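Local coordinates for Lmo2446 protein (Listeria monocytogenes serovar 1/2a, PDB 5I0D) that belongs to glycoside hydrolase family 31 and, in a multidomain chain built around a TIM barrel, binds alpha-D-glucopyranose units, magnesium and calcium, at residues Glu268-Asn273 with Met558-Pro563; Asp375-Val380 with Thr437-Met442; Val454-Pro459 with Gly533-Gly538. All blocks are in the same frame, centred on the assembly; numbering follows the deposited sequence.

Interaction 1: residues Glu268-Asn273 with Met558-Pro563. With GLC (alpha-D-glucopyranose), chain F.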
loop_
_atom_site.group_PDB
_atom_site.type_symbol
_atom_site.label_atom_id
_atom_site.label_comp_id
_atom_site.label_asym_id
_atom_site.label_seq_id
_atom_site.Cartn_x
_atom_site.Cartn_y
_atom_site.Cartn_z
ATOM N N GLU A 268 8.116 -7.540 13.532
ATOM C CA GLU A 268 8.345 -6.484 14.520
ATOM C C GLU A 268 7.569 -5.229 14.151
ATOM O O GLU A 268 7.710 -4.713 13.047
ATOM C CB GLU A 268 9.825 -6.111 14.590
ATOM C CG GLU A 268 10.795 -7.267 14.778
ATOM C CD GLU A 268 10.623 -8.021 16.089
ATOM O OE1 GLU A 268 10.031 -7.501 17.066
ATOM O OE2 GLU A 268 11.094 -9.161 16.133
ATOM N N THR A 269 6.765 -4.721 15.073
ATOM C CA THR A 269 6.084 -3.463 14.848
ATOM C C THR A 269 7.041 -2.379 15.343
ATOM O O THR A 269 7.020 -2.002 16.509
ATOM C CB THR A 269 4.720 -3.391 15.581
ATOM O OG1 THR A 269 3.956 -4.580 15.342
ATOM C CG2 THR A 269 3.943 -2.175 15.091
ATOM N N TYR A 270 7.929 -1.932 14.479
ATOM C CA TYR A 270 9.013 -1.059 14.877
ATOM C C TYR A 270 9.439 -0.239 13.686
ATOM O O TYR A 270 9.940 -0.787 12.707
ATOM C CB TYR A 270 10.185 -1.924 15.362
ATOM C CG TYR A 270 11.323 -1.187 15.983
ATOM C CD1 TYR A 270 11.202 -0.634 17.265
ATOM C CD2 TYR A 270 12.549 -1.054 15.317
ATOM C CE1 TYR A 270 12.275 0.031 17.873
ATOM C CE2 TYR A 270 13.620 -0.380 15.906
ATOM C CZ TYR A 270 13.484 0.155 17.175
ATOM O OH TYR A 270 14.578 0.770 17.729
ATOM N N VAL A 271 9.223 1.066 13.725
ATOM C CA VAL A 271 9.675 1.894 12.607
ATOM C C VAL A 271 11.196 2.002 12.603
ATOM O O VAL A 271 11.847 2.095 13.656
ATOM C CB VAL A 271 9.043 3.303 12.573
ATOM C CG1 VAL A 271 7.536 3.197 12.552
ATOM C CG2 VAL A 271 9.504 4.165 13.722
ATOM N N TYR A 272 11.765 1.950 11.415
ATOM C CA TYR A 272 13.192 2.006 11.296
ATOM C C TYR A 272 13.579 2.504 9.912
ATOM O O TYR A 272 12.899 2.216 8.931
ATOM C CB TYR A 272 13.759 0.618 11.592
ATOM C CG TYR A 272 15.220 0.631 11.886
ATOM C CD1 TYR A 272 15.728 0.864 13.170
ATOM C CD2 TYR A 272 16.112 0.389 10.861
ATOM C CE1 TYR A 272 17.119 0.866 13.391
ATOM C CE2 TYR A 272 17.452 0.393 11.069
ATOM C CZ TYR A 272 17.956 0.620 12.307
ATOM O OH TYR A 272 19.327 0.572 12.336
ATOM N N ASN A 273 14.628 3.310 9.863
ATOM C CA ASN A 273 15.210 3.779 8.611
ATOM C C ASN A 273 16.292 2.805 8.176
ATOM O O ASN A 273 17.415 2.894 8.654
ATOM C CB ASN A 273 15.813 5.184 8.792
ATOM C CG ASN A 273 16.608 5.637 7.576
ATOM O OD1 ASN A 273 16.461 5.086 6.503
ATOM N ND2 ASN A 273 17.463 6.642 7.755
HETATM N N MSE A 558 6.658 6.326 22.158
HETATM C CA MSE A 558 6.586 7.378 21.155
HETATM C C MSE A 558 7.348 7.101 19.898
HETATM O O MSE A 558 7.116 7.787 18.896
HETATM C CB MSE A 558 7.045 8.713 21.765
HETATM C CG MSE A 558 5.921 9.282 22.610
HETATM SE SE MSE A 558 4.414 9.910 21.498
HETATM C CE MSE A 558 5.416 10.991 20.205
ATOM N N ARG A 559 8.228 6.096 19.884
ATOM C CA ARG A 559 9.041 5.870 18.690
ATOM C C ARG A 559 8.201 5.641 17.457
ATOM O O ARG A 559 8.445 6.289 16.420
ATOM C CB ARG A 559 10.020 4.725 18.842
ATOM C CG ARG A 559 10.870 4.583 17.584
ATOM C CD ARG A 559 11.951 3.552 17.711
ATOM N NE ARG A 559 12.565 3.301 16.387
ATOM C CZ ARG A 559 13.588 3.965 15.850
ATOM N NH1 ARG A 559 14.210 4.938 16.517
ATOM N NH2 ARG A 559 14.034 3.620 14.645
ATOM N N ASN A 560 7.227 4.729 17.538
ATOM C CA ASN A 560 6.395 4.444 16.374
ATOM C C ASN A 560 5.404 5.570 16.059
ATOM O O ASN A 560 5.066 5.775 14.913
ATOM C CB ASN A 560 5.645 3.131 16.531
ATOM C CG ASN A 560 6.562 1.916 16.517
ATOM O OD1 ASN A 560 7.768 1.993 16.203
ATOM N ND2 ASN A 560 6.004 0.785 16.912
ATOM N N ARG A 561 4.958 6.291 17.083
ATOM C CA ARG A 561 3.948 7.361 16.917
ATOM C C ARG A 561 4.550 8.663 16.359
ATOM O O ARG A 561 3.893 9.375 15.578
ATOM C CB ARG A 561 3.279 7.639 18.267
ATOM C CG ARG A 561 2.269 8.792 18.322
ATOM C CD ARG A 561 1.118 8.722 17.322
ATOM N NE ARG A 561 0.476 7.425 17.302
ATOM C CZ ARG A 561 -0.253 6.934 16.295
ATOM N NH1 ARG A 561 -0.504 7.640 15.177
ATOM N NH2 ARG A 561 -0.779 5.716 16.409
ATOM N N TYR A 562 5.768 8.988 16.785
ATOM C CA TYR A 562 6.418 10.277 16.413
ATOM C C TYR A 562 6.309 10.613 14.903
ATOM O O TYR A 562 5.904 11.737 14.548
ATOM C CB TYR A 562 7.878 10.316 16.858
ATOM C CG TYR A 562 8.546 11.649 16.574
ATOM C CD1 TYR A 562 8.397 12.731 17.456
ATOM C CD2 TYR A 562 9.294 11.843 15.415
ATOM C CE1 TYR A 562 8.984 13.966 17.170
ATOM C CE2 TYR A 562 9.886 13.065 15.119
ATOM C CZ TYR A 562 9.731 14.128 15.995
ATOM O OH TYR A 562 10.313 15.344 15.699
ATOM N N PRO A 563 6.706 9.685 14.008
ATOM C CA PRO A 563 6.607 10.059 12.566
ATOM C C PRO A 563 5.208 10.474 12.140
ATOM O O PRO A 563 5.063 11.428 11.341
ATOM C CB PRO A 563 7.113 8.809 11.824
ATOM C CG PRO A 563 7.083 7.717 12.831
ATOM C CD PRO A 563 7.315 8.351 14.164
HETATM C C1 GLC F . 20.951 9.262 2.590
HETATM C C2 GLC F . 19.642 9.132 1.803
HETATM C C3 GLC F . 18.427 9.479 2.679
HETATM C C4 GLC F . 18.459 8.551 3.912
HETATM C C5 GLC F . 19.818 8.677 4.622
HETATM C C6 GLC F . 19.990 7.731 5.810
HETATM O O2 GLC F . 19.729 9.947 0.625
HETATM O O3 GLC F . 17.241 9.343 1.852
HETATM O O4 GLC F . 17.409 8.806 4.860
HETATM O O5 GLC F . 20.880 8.380 3.712
HETATM O O6 GLC F . 19.668 6.392 5.406
HETATM O O HOH W 1 15.712 4.459 12.437
#
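The guanidinium of Arg559 is laid flat on the ring of Tyr270, their planes only 21° apart and their centres separated by 4.7 Å. NE comes over one ring face, 3.4 Å from Tyr270 CZ, while Tyr270 OH lies over a face of the guanidinium, near its rim. At the guanidinium edge stand Val271 O and a water, and that water also sits over a face of the Tyr272 ring. This is a worked case of an arginine using face and edge at once. Its side-on grip closes on a single oxygen: NH2 reaches Val271 O at 2.8 Å, NE reaches Val271 O at 3.1 Å, and both arrive from the same face of the carbonyl plane. CG anti to the backbone N (chi1 -178°) and a chain extended as far as NE bring CD alongside Tyr270 CE1; a turn about CD-NE (chi4 88°) sets the guanidinium. The edge water accepts from both Arg559 NH2 and Asn273 N, and Asn273 ND2 goes on to a weak bond with O6 of a bound glucose.

Beside the arginine, the amide of Asn560 serves the backbone much as a parallel strand would. ND2 donates to Thr269 O at 3.0 Å, from well above the carbonyl plane, and OD1 accepts an almost straight bond from Val271 N. Val271 CG2 meanwhile rests near Pro563 CG.

Arg559 NH1 also holds Val542 O, with Trp543 as a cation-pi partner. The contact thus ties the chain leaving strand 266-269, which pairs with 307-311 in the galactose mutarotase-like region, to helix 555-577 of the TIM barrel.

Interaction 2: residues Asp375-Val380 with Thr437-Met442; sequences DRESDV and TDPKGM. With MG (magnesium ion), chain P.
Hydrogen bonds from Thr437 and Asp438 to the carboxylate of Glu377, in the first turn of helix 377-389, dominate. OE1 takes two donors from Thr437: OG1 at 2.9 Å, on the syn lone pair, and the backbone N of Thr437 at 3.0 Å, from above the carboxylate plane. OE2 takes Asp438 N at 2.8 Å, again on its syn lone pair. The side chain is extended beyond CG (chi2 169°), which carries the carboxylate across to the turn ahead of helix 439-448. That helix is capped in its own right, since Asp438 is its N-cap residue and accepts from Gly441 N through OD1.

Apolar packing is slighter. Val380 CG1 meets SE of Met442, a selenomethionine, at 4.0 Å, the two side chains crossing at about a right angle, with Leu399 of strand 396-399 touching both.

Metal and charge interactions lie on the side of 375-380 turned away from 437-442. A magnesium ion is bound by Asp375 OD1, Asp379 OD2, three waters and Glu373 O. Arg376 grips Asp375 side-on, NE to OD1 and NH2 to OD2, together a two-pronged salt bridge, NH2 to OD2 being 3.0 Å.

Chemically, three N-H or O-H donors converge on Glu377 close to a helix N-terminus, a setting likely to favour its anionic form. On the metal side, the positive charges of Arg376 and the magnesium probably offset the negative charges of the two aspartates.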
loop_
_atom_site.group_PDB
_atom_site.type_symbol
_atom_site.label_atom_id
_atom_site.label_comp_id
_atom_site.label_asym_id
_atom_site.label_seq_id
_atom_site.Cartn_x
_atom_site.Cartn_y
_atom_site.Cartn_z
ATOM N N ASP A 375 18.829 21.549 -8.010
ATOM C CA ASP A 375 19.254 22.393 -6.914
ATOM C C ASP A 375 19.400 23.872 -7.243
ATOM O O ASP A 375 20.039 24.600 -6.502
ATOM C CB ASP A 375 20.550 21.839 -6.340
ATOM C CG ASP A 375 21.748 22.050 -7.247
ATOM O OD1 ASP A 375 21.626 21.984 -8.503
ATOM O OD2 ASP A 375 22.835 22.284 -6.691
ATOM N N ARG A 376 18.806 24.303 -8.351
ATOM C CA ARG A 376 18.831 25.705 -8.752
ATOM C C ARG A 376 17.728 25.960 -9.776
ATOM O O ARG A 376 17.166 25.030 -10.376
ATOM C CB ARG A 376 20.211 26.079 -9.318
ATOM C CG ARG A 376 20.592 25.278 -10.551
ATOM C CD ARG A 376 22.092 25.306 -10.770
ATOM N NE ARG A 376 22.793 24.461 -9.793
ATOM C CZ ARG A 376 24.081 24.562 -9.462
ATOM N NH1 ARG A 376 24.864 25.477 -10.012
ATOM N NH2 ARG A 376 24.599 23.726 -8.565
ATOM N N GLU A 377 17.426 27.227 -9.995
ATOM C CA GLU A 377 16.352 27.584 -10.923
ATOM C C GLU A 377 16.581 27.054 -12.327
ATOM O O GLU A 377 15.625 26.629 -12.998
ATOM C CB GLU A 377 16.174 29.103 -10.950
ATOM C CG GLU A 377 15.515 29.567 -9.670
ATOM C CD GLU A 377 15.528 31.074 -9.460
ATOM O OE1 GLU A 377 16.470 31.743 -9.980
ATOM O OE2 GLU A 377 14.607 31.571 -8.742
ATOM N N SER A 378 17.825 27.068 -12.796
ATOM C CA SER A 378 18.077 26.567 -14.157
ATOM C C SER A 378 17.779 25.069 -14.276
ATOM O O SER A 378 17.370 24.609 -15.351
ATOM C CB SER A 378 19.496 26.909 -14.620
ATOM O OG SER A 378 20.450 26.268 -13.802
ATOM N N ASP A 379 17.972 24.305 -13.185
ATOM C CA ASP A 379 17.612 22.877 -13.187
ATOM C C ASP A 379 16.090 22.716 -13.303
ATOM O O ASP A 379 15.604 21.846 -14.028
ATOM C CB ASP A 379 18.090 22.147 -11.924
ATOM C CG ASP A 379 19.598 21.895 -11.880
ATOM O OD1 ASP A 379 20.291 22.107 -12.910
ATOM O OD2 ASP A 379 20.110 21.464 -10.802
ATOM N N VAL A 380 15.341 23.536 -12.568
ATOM C CA VAL A 380 13.886 23.464 -12.620
ATOM C C VAL A 380 13.408 23.818 -14.006
ATOM O O VAL A 380 12.631 23.080 -14.580
ATOM C CB VAL A 380 13.207 24.359 -11.558
ATOM C CG1 VAL A 380 11.697 24.338 -11.722
ATOM C CG2 VAL A 380 13.620 23.897 -10.172
ATOM N N THR A 437 17.112 33.153 -7.436
ATOM C CA THR A 437 16.905 34.605 -7.444
ATOM C C THR A 437 15.441 35.031 -7.331
ATOM O O THR A 437 15.171 36.200 -7.030
ATOM C CB THR A 437 17.514 35.230 -8.705
ATOM O OG1 THR A 437 16.887 34.652 -9.846
ATOM C CG2 THR A 437 19.011 34.952 -8.744
ATOM N N ASP A 438 14.503 34.120 -7.594
ATOM C CA ASP A 438 13.072 34.439 -7.569
ATOM C C ASP A 438 12.234 33.164 -7.338
ATOM O O ASP A 438 11.648 32.615 -8.288
ATOM C CB ASP A 438 12.671 35.123 -8.880
ATOM C CG ASP A 438 11.191 35.512 -8.920
ATOM O OD1 ASP A 438 10.474 35.372 -7.909
ATOM O OD2 ASP A 438 10.744 35.970 -9.975
ATOM N N PRO A 439 12.174 32.695 -6.080
ATOM C CA PRO A 439 11.434 31.459 -5.816
ATOM C C PRO A 439 9.959 31.535 -6.196
ATOM O O PRO A 439 9.427 30.555 -6.701
ATOM C CB PRO A 439 11.610 31.255 -4.302
ATOM C CG PRO A 439 12.909 31.929 -3.988
ATOM C CD PRO A 439 13.013 33.087 -4.928
ATOM N N LYS A 440 9.314 32.680 -5.966
ATOM C CA LYS A 440 7.910 32.843 -6.347
ATOM C C LYS A 440 7.711 32.687 -7.869
ATOM O O LYS A 440 6.792 32.007 -8.325
ATOM C CB LYS A 440 7.370 34.190 -5.848
ATOM C CG LYS A 440 5.904 34.468 -6.172
ATOM C CD LYS A 440 5.284 35.609 -5.346
ATOM C CE LYS A 440 6.193 36.814 -5.143
ATOM N NZ LYS A 440 5.696 37.770 -4.092
ATOM N N GLY A 441 8.590 33.316 -8.637
ATOM C CA GLY A 441 8.609 33.158 -10.089
ATOM C C GLY A 441 8.839 31.719 -10.534
ATOM O O GLY A 441 8.180 31.229 -11.459
HETATM N N MSE A 442 9.759 31.026 -9.871
HETATM C CA MSE A 442 10.034 29.619 -10.183
HETATM C C MSE A 442 8.788 28.779 -9.976
HETATM O O MSE A 442 8.417 27.961 -10.842
HETATM C CB MSE A 442 11.215 29.188 -9.319
HETATM C CG MSE A 442 11.675 27.737 -9.547
HETATM SE SE MSE A 442 10.592 26.428 -8.554
HETATM C CE MSE A 442 11.141 27.044 -6.764
HETATM MG MG MG P . 21.908 20.447 -10.030
HETATM O O HOH W 2 23.016 21.718 -11.173
HETATM O O HOH W 3 23.359 19.562 -8.685
HETATM O O HOH W 4 21.655 19.247 -11.756
#

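Interaction 3: residues Val454-Pro459 with Gly533-Gly538; sequences VLWQVP and GFKTDG. With GLC (alpha-D-glucopyranose), chain B; GLC (alpha-D-glucopyranose), chain C.
Trp456 and Asp537 both swing CG anti to the backbone N (chi1 -172° and -162°), and this brings the indole NE1 to the aspartate, OD2 accepting at 2.8 Å through its anti lone pair. Ring and carboxylate planes are nearly perpendicular, at 80°. The pair sits at the C-terminal ends of neighbouring parallel strands, 452-457 and 533-536, the third and fourth of the eight-stranded TIM barrel, where this fold characteristically places its ligand pocket.

Below the pocket the strands are laced in the usual parallel manner, alternate residues of 454-457, Leu455 and Gln457, each bonding to two residues of the other segment. Leu455 O accepts from Lys535 N and Leu455 N donates to Gly533 O; Gln457 N donates to Lys535 O at 2.9 Å, and Gln457 O takes Asp537 N at 3.0 Å. The last bond extends the ladder just past strand 533-536 and ties down the backbone of Asp537. Trp456 and Lys535 share one face of the sheet. Lys535 CD lies near the indole edge, 4.0 Å from Trp456 CD1, and the extended chain carries NZ to a salt bridge with Glu400 and a weak bond to O3 of glucose B. On the other face Gln457 CG packs against Phe534 CD1, at 3.5 Å, while the amide turns back, NE2 donating to Trp456 O; Gln457 OE1 is held by Tyr570 and Arg522.

The two sugars meet the tryptophan differently. Glucose C places C5 over one face of the indole, toward its rim, as in carbohydrate CH-pi packing, whereas glucose B approaches obliquely through C6. Asp537 OD2, already bonded to the indole, lies 3.0 Å from the ring oxygen O5 of glucose B.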
loop_
_atom_site.group_PDB
_atom_site.type_symbol
_atom_site.label_atom_id
_atom_site.label_comp_id
_atom_site.label_asym_id
_atom_site.label_seq_id
_atom_site.Cartn_x
_atom_site.Cartn_y
_atom_site.Cartn_z
ATOM N N VAL A 454 6.162 20.526 -4.248
ATOM C CA VAL A 454 6.350 20.287 -2.826
ATOM C C VAL A 454 7.831 20.393 -2.484
ATOM O O VAL A 454 8.690 20.115 -3.338
ATOM C CB VAL A 454 5.786 18.928 -2.335
ATOM C CG1 VAL A 454 4.303 18.762 -2.700
ATOM C CG2 VAL A 454 6.594 17.754 -2.822
ATOM N N LEU A 455 8.094 20.810 -1.244
ATOM C CA LEU A 455 9.461 20.990 -0.721
ATOM C C LEU A 455 9.814 19.982 0.378
ATOM O O LEU A 455 9.042 19.752 1.306
ATOM C CB LEU A 455 9.625 22.407 -0.159
ATOM C CG LEU A 455 9.374 23.563 -1.120
ATOM C CD1 LEU A 455 9.710 24.880 -0.421
ATOM C CD2 LEU A 455 10.185 23.447 -2.410
ATOM N N TRP A 456 11.014 19.414 0.285
ATOM C CA TRP A 456 11.532 18.471 1.271
ATOM C C TRP A 456 11.751 19.118 2.650
ATOM O O TRP A 456 12.177 20.286 2.762
ATOM C CB TRP A 456 12.831 17.917 0.729
ATOM C CG TRP A 456 13.493 16.792 1.443
ATOM C CD1 TRP A 456 13.296 15.450 1.226
ATOM C CD2 TRP A 456 14.535 16.893 2.405
ATOM N NE1 TRP A 456 14.132 14.709 2.037
ATOM C CE2 TRP A 456 14.902 15.570 2.771
ATOM C CE3 TRP A 456 15.186 17.969 3.019
ATOM C CZ2 TRP A 456 15.921 15.292 3.697
ATOM C CZ3 TRP A 456 16.187 17.683 3.972
ATOM C CH2 TRP A 456 16.539 16.359 4.290
ATOM N N GLN A 457 11.429 18.340 3.673
ATOM C CA GLN A 457 11.517 18.720 5.078
ATOM C C GLN A 457 11.957 17.529 5.927
ATOM O O GLN A 457 11.779 16.370 5.530
ATOM C CB GLN A 457 10.144 19.159 5.607
ATOM C CG GLN A 457 9.620 20.444 5.031
ATOM C CD GLN A 457 10.356 21.657 5.564
ATOM O OE1 GLN A 457 9.993 22.206 6.601
ATOM N NE2 GLN A 457 11.416 22.078 4.859
ATOM N N VAL A 458 12.491 17.846 7.107
ATOM C CA VAL A 458 12.759 16.873 8.180
ATOM C C VAL A 458 12.152 17.407 9.488
ATOM O O VAL A 458 11.887 18.604 9.604
ATOM C CB VAL A 458 14.265 16.588 8.336
ATOM C CG1 VAL A 458 14.741 15.701 7.207
ATOM C CG2 VAL A 458 15.071 17.875 8.381
ATOM N N PRO A 459 11.966 16.527 10.496
ATOM C CA PRO A 459 11.379 16.923 11.759
ATOM C C PRO A 459 12.402 17.366 12.818
ATOM O O PRO A 459 12.044 17.519 13.987
ATOM C CB PRO A 459 10.701 15.636 12.216
ATOM C CG PRO A 459 11.644 14.587 11.764
ATOM C CD PRO A 459 12.130 15.061 10.425
ATOM N N GLY A 533 2.759 21.888 -0.859
ATOM C CA GLY A 533 2.894 20.891 0.205
ATOM C C GLY A 533 4.328 20.552 0.499
ATOM O O GLY A 533 5.263 21.256 0.054
ATOM N N PHE A 534 4.521 19.459 1.224
ATOM C CA PHE A 534 5.842 19.107 1.729
ATOM C C PHE A 534 6.155 17.627 1.542
ATOM O O PHE A 534 5.285 16.793 1.718
ATOM C CB PHE A 534 5.972 19.471 3.219
ATOM C CG PHE A 534 5.834 20.936 3.508
ATOM C CD1 PHE A 534 6.884 21.804 3.278
ATOM C CD2 PHE A 534 4.650 21.443 4.025
ATOM C CE1 PHE A 534 6.765 23.140 3.577
ATOM C CE2 PHE A 534 4.516 22.787 4.325
ATOM C CZ PHE A 534 5.571 23.641 4.096
ATOM N N LYS A 535 7.396 17.323 1.186
ATOM C CA LYS A 535 7.890 15.965 1.245
ATOM C C LYS A 535 8.509 15.826 2.645
ATOM O O LYS A 535 9.664 16.207 2.887
ATOM C CB LYS A 535 8.888 15.660 0.132
ATOM C CG LYS A 535 9.425 14.247 0.223
ATOM C CD LYS A 535 10.277 13.889 -0.970
ATOM C CE LYS A 535 10.761 12.459 -0.876
ATOM N NZ LYS A 535 11.618 12.061 -2.028
ATOM N N THR A 536 7.673 15.368 3.577
ATOM C CA THR A 536 8.060 15.231 4.972
ATOM C C THR A 536 8.800 13.911 5.160
ATOM O O THR A 536 8.200 12.880 5.436
ATOM C CB THR A 536 6.861 15.362 5.918
ATOM O OG1 THR A 536 5.675 14.846 5.294
ATOM C CG2 THR A 536 6.619 16.824 6.254
ATOM N N ASP A 537 10.108 13.990 5.030
ATOM C CA ASP A 537 10.991 12.826 5.107
ATOM C C ASP A 537 11.401 12.533 6.562
ATOM O O ASP A 537 11.206 13.341 7.453
ATOM C CB ASP A 537 12.222 13.135 4.268
ATOM C CG ASP A 537 13.037 11.901 3.872
ATOM O OD1 ASP A 537 12.804 10.754 4.267
ATOM O OD2 ASP A 537 13.991 12.127 3.127
ATOM N N GLY A 538 11.977 11.365 6.791
ATOM C CA GLY A 538 12.513 11.026 8.104
ATOM C C GLY A 538 11.418 10.724 9.116
ATOM O O GLY A 538 10.294 10.361 8.756
HETATM C C1 GLC B . 16.216 10.336 2.104
HETATM C C2 GLC B . 14.983 10.033 1.235
HETATM C C3 GLC B . 15.288 10.248 -0.245
HETATM C C4 GLC B . 15.812 11.664 -0.469
HETATM C C5 GLC B . 16.940 11.996 0.492
HETATM C C6 GLC B . 17.299 13.468 0.428
HETATM O O2 GLC B . 14.475 8.721 1.524
HETATM O O3 GLC B . 14.109 10.088 -1.053
HETATM O O4 GLC B . 16.278 11.805 -1.818
HETATM O O5 GLC B . 16.625 11.688 1.856
HETATM O O6 GLC B . 18.560 13.559 1.121
HETATM C C1 GLC C . 19.510 14.290 0.326
HETATM C C2 GLC C . 20.858 14.263 1.027
HETATM C C3 GLC C . 20.781 15.024 2.347
HETATM C C4 GLC C . 20.309 16.454 2.055
HETATM C C5 GLC C . 18.975 16.433 1.299
HETATM C C6 GLC C . 18.518 17.827 0.878
HETATM O O2 GLC C . 21.240 12.895 1.195
HETATM O O3 GLC C . 22.099 15.039 2.922
HETATM O O4 GLC C . 20.202 17.216 3.261
HETATM O O5 GLC C . 19.110 15.637 0.117
HETATM O O6 GLC C . 19.428 18.362 -0.084
#

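In the fold
Interactions 1 and 3 frame one glycan pocket from different parts of the chain. Their centres are 18 Å apart, yet they touch, Tyr562 OH lying 3.3 Å from Pro459 O; helix 555-577 follows strand 533-536 in sequence. The ligand joins them too: the glucose reached by Asn273 is linked through its O3 to C1 of the glucose beside Asp537. Interaction 2 stands farther out, its centre also 18 Å from that of interaction 3, with nearest atoms about 6 Å apart. Helix 439-448 leads from it into strand 452-457. Between interactions 1 and 2 the nearest atoms are about 21 Å apart, so the magnesium site is remote from the contact between the mutarotase-like and barrel family regions.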